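Local coordinates for protein HAD superfamily hydrolase (Brucella suis biovar 1, PDB 6NQ4) that probably acts as a phosphatase of the haloacid dehalogenase superfamily, with a sodium ion and a phosphate ion bound at its putative active site, at residues G105-D110 against L211-P216. Sequence-based numbering, arbitrary orientation.
Sequences GDVTRD and LIAGKP. With EDO (1,2-ethanediol), chain D; PO4 (phosphate ion), chain G.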
loop_
_atom_site.group_PDB
_atom_site.type_symbol
_atom_site.label_atom_id
_atom_site.label_comp_id
_atom_site.label_asym_id
_atom_site.label_seq_id
_atom_site.Cartn_x
_atom_site.Cartn_y
_atom_site.Cartn_z
ATOM N N GLY A 105 2.283 3.850 5.109
ATOM C CA GLY A 105 2.451 4.943 6.061
ATOM C C GLY A 105 3.275 4.534 7.271
ATOM O O GLY A 105 4.158 5.286 7.721
ATOM N N ASP A 106 3.000 3.340 7.823
ATOM C CA ASP A 106 3.746 2.869 8.992
ATOM C C ASP A 106 5.250 2.862 8.720
ATOM O O ASP A 106 6.048 3.362 9.524
ATOM C CB ASP A 106 3.334 1.436 9.329
ATOM C CG ASP A 106 1.928 1.305 9.913
ATOM O OD1 ASP A 106 1.419 2.243 10.550
ATOM O OD2 ASP A 106 1.347 0.199 9.764
ATOM N N VAL A 107 5.674 2.249 7.615
ATOM C CA VAL A 107 7.106 2.146 7.351
ATOM C C VAL A 107 7.689 3.439 6.795
ATOM O O VAL A 107 8.888 3.687 6.957
ATOM C CB VAL A 107 7.457 0.926 6.477
ATOM C CG1 VAL A 107 7.261 -0.352 7.255
ATOM C CG2 VAL A 107 6.673 0.913 5.169
ATOM N N THR A 108 6.871 4.280 6.162
ATOM C CA THR A 108 7.359 5.574 5.694
ATOM C C THR A 108 7.774 6.462 6.860
ATOM O O THR A 108 8.656 7.314 6.705
ATOM C CB THR A 108 6.290 6.238 4.815
ATOM O OG1 THR A 108 6.027 5.410 3.675
ATOM C CG2 THR A 108 6.745 7.586 4.293
ATOM N N ARG A 109 7.170 6.262 8.038
ATOM C CA ARG A 109 7.554 7.046 9.209
ATOM C C ARG A 109 9.041 6.922 9.507
ATOM O O ARG A 109 9.662 7.888 9.956
ATOM C CB ARG A 109 6.717 6.638 10.416
ATOM C CG ARG A 109 5.308 7.169 10.341
ATOM C CD ARG A 109 4.402 6.517 11.370
ATOM N NE ARG A 109 4.870 6.628 12.744
ATOM C CZ ARG A 109 4.575 7.642 13.558
ATOM N NH1 ARG A 109 3.844 8.654 13.117
ATOM N NH2 ARG A 109 5.020 7.656 14.819
ATOM N N ASP A 110 9.640 5.766 9.224
ATOM C CA ASP A 110 11.078 5.627 9.431
ATOM C C ASP A 110 11.876 6.530 8.480
ATOM O O ASP A 110 12.880 7.131 8.880
ATOM C CB ASP A 110 11.482 4.152 9.323
ATOM C CG ASP A 110 10.760 3.274 10.341
ATOM O OD1 ASP A 110 10.559 3.727 11.488
ATOM O OD2 ASP A 110 10.376 2.136 9.993
ATOM N N LEU A 211 12.116 8.728 -2.258
ATOM C CA LEU A 211 12.378 7.734 -1.226
ATOM C C LEU A 211 11.060 7.050 -0.913
ATOM O O LEU A 211 10.087 7.716 -0.556
ATOM C CB LEU A 211 12.953 8.386 0.034
ATOM C CG LEU A 211 14.303 9.074 -0.152
ATOM C CD1 LEU A 211 14.150 10.540 -0.572
ATOM C CD2 LEU A 211 15.125 8.935 1.118
ATOM N N ILE A 212 11.029 5.728 -1.077
ATOM C CA ILE A 212 9.795 4.947 -1.043
ATOM C C ILE A 212 10.024 3.687 -0.215
ATOM O O ILE A 212 11.085 3.059 -0.295
ATOM C CB ILE A 212 9.329 4.614 -2.487
ATOM C CG1 ILE A 212 9.426 5.862 -3.393
ATOM C CG2 ILE A 212 7.894 4.100 -2.480
ATOM C CD1 ILE A 212 8.848 5.707 -4.816
ATOM N N ALA A 213 9.036 3.341 0.611
ATOM C CA ALA A 213 9.138 2.181 1.485
ATOM C C ALA A 213 8.007 1.176 1.328
ATOM O O ALA A 213 8.165 0.034 1.775
ATOM C CB ALA A 213 9.202 2.625 2.959
ATOM N N GLY A 214 6.891 1.553 0.684
ATOM C CA GLY A 214 5.761 0.662 0.501
ATOM C C GLY A 214 5.998 -0.356 -0.608
ATOM O O GLY A 214 7.070 -0.428 -1.206
ATOM N N LYS A 215 4.965 -1.177 -0.874
ATOM C CA LYS A 215 5.078 -2.214 -1.897
ATOM C C LYS A 215 5.392 -1.567 -3.240
ATOM O O LYS A 215 4.753 -0.577 -3.601
ATOM C CB LYS A 215 3.758 -2.984 -2.040
ATOM C CG LYS A 215 3.282 -3.679 -0.750
ATOM C CD LYS A 215 1.927 -4.381 -0.921
ATOM C CE LYS A 215 0.781 -3.390 -1.077
ATOM N NZ LYS A 215 -0.556 -4.063 -1.053
ATOM N N PRO A 216 6.315 -2.140 -4.042
ATOM C CA PRO A 216 6.974 -3.450 -3.931
ATOM C C PRO A 216 8.297 -3.434 -3.160
ATOM O O PRO A 216 9.026 -4.435 -3.192
ATOM C CB PRO A 216 7.290 -3.778 -5.389
ATOM C CG PRO A 216 7.622 -2.407 -5.979
ATOM C CD PRO A 216 6.632 -1.463 -5.315
HETATM C C1 EDO D . 14.161 4.772 -0.564
HETATM O O1 EDO D . 15.171 4.377 0.372
HETATM C C2 EDO D . 14.236 3.955 -1.850
HETATM O O2 EDO D . 13.261 4.439 -2.783
HETATM P P PO4 G . -3.454 -1.406 -1.534
HETATM O O1 PO4 G . -3.987 -2.217 -2.715
HETATM O O2 PO4 G . -4.308 -1.639 -0.301
HETATM O O3 PO4 G . -3.697 0.018 -2.071
HETATM O O4 PO4 G . -1.974 -1.634 -1.347
HETATM O O HOH W 1 6.493 4.526 0.861
#
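Val107 sets its CG2 methyl against the CB of Ala213, and this methyl-to-methyl touch, CG2 to CB at 3.8 Å, is the one apolar side-chain pair joining the segments. The same CG2 lies 3.8 Å from Ala213 O, so it meets the backbone as well as the methyl. With chi1 at -70°, CG2 sits between the backbone N and the carbonyl carbon, which turns it to the loop, while CG1 stands anti to the carbonyl carbon. Ile220 and Ala223 of helix 218-232 also pack on Val107, and Leu111, one turn further along helix 104-114, closes on Ala213. One turn of that helix thus rests on the loop leaving strand 210-212, an edge strand of the five-stranded parallel sheet.

Beside this patch a water links the Thr108 hydroxyl to the backbone amide of Ala213: it donates to Thr108 OG1 at 3.0 Å and accepts from Ala213 N at 2.8 Å. Thr108 OG1 is also hydrogen-bonded to Ser104 O, one turn back, which anchors the hydroxyl that holds the water.

Past Gly214 the loop delivers Lys215, whose chain bends at chi3 (-70°) and brings NZ to O4 of a phosphate, probably from the crystallisation liquor, in a 2.8 Å hydrogen bond. NZ also forms salt bridges with Asp42, a sodium ligand, and Asp251, consistent with the motif III lysine of haloacid dehalogenase enzymes. Only 119 Å² is buried between the segments: direct touches are van der Waals, and one ordered water satisfies the buried Ala213 amide, two residues before the phosphate-binding Lys215.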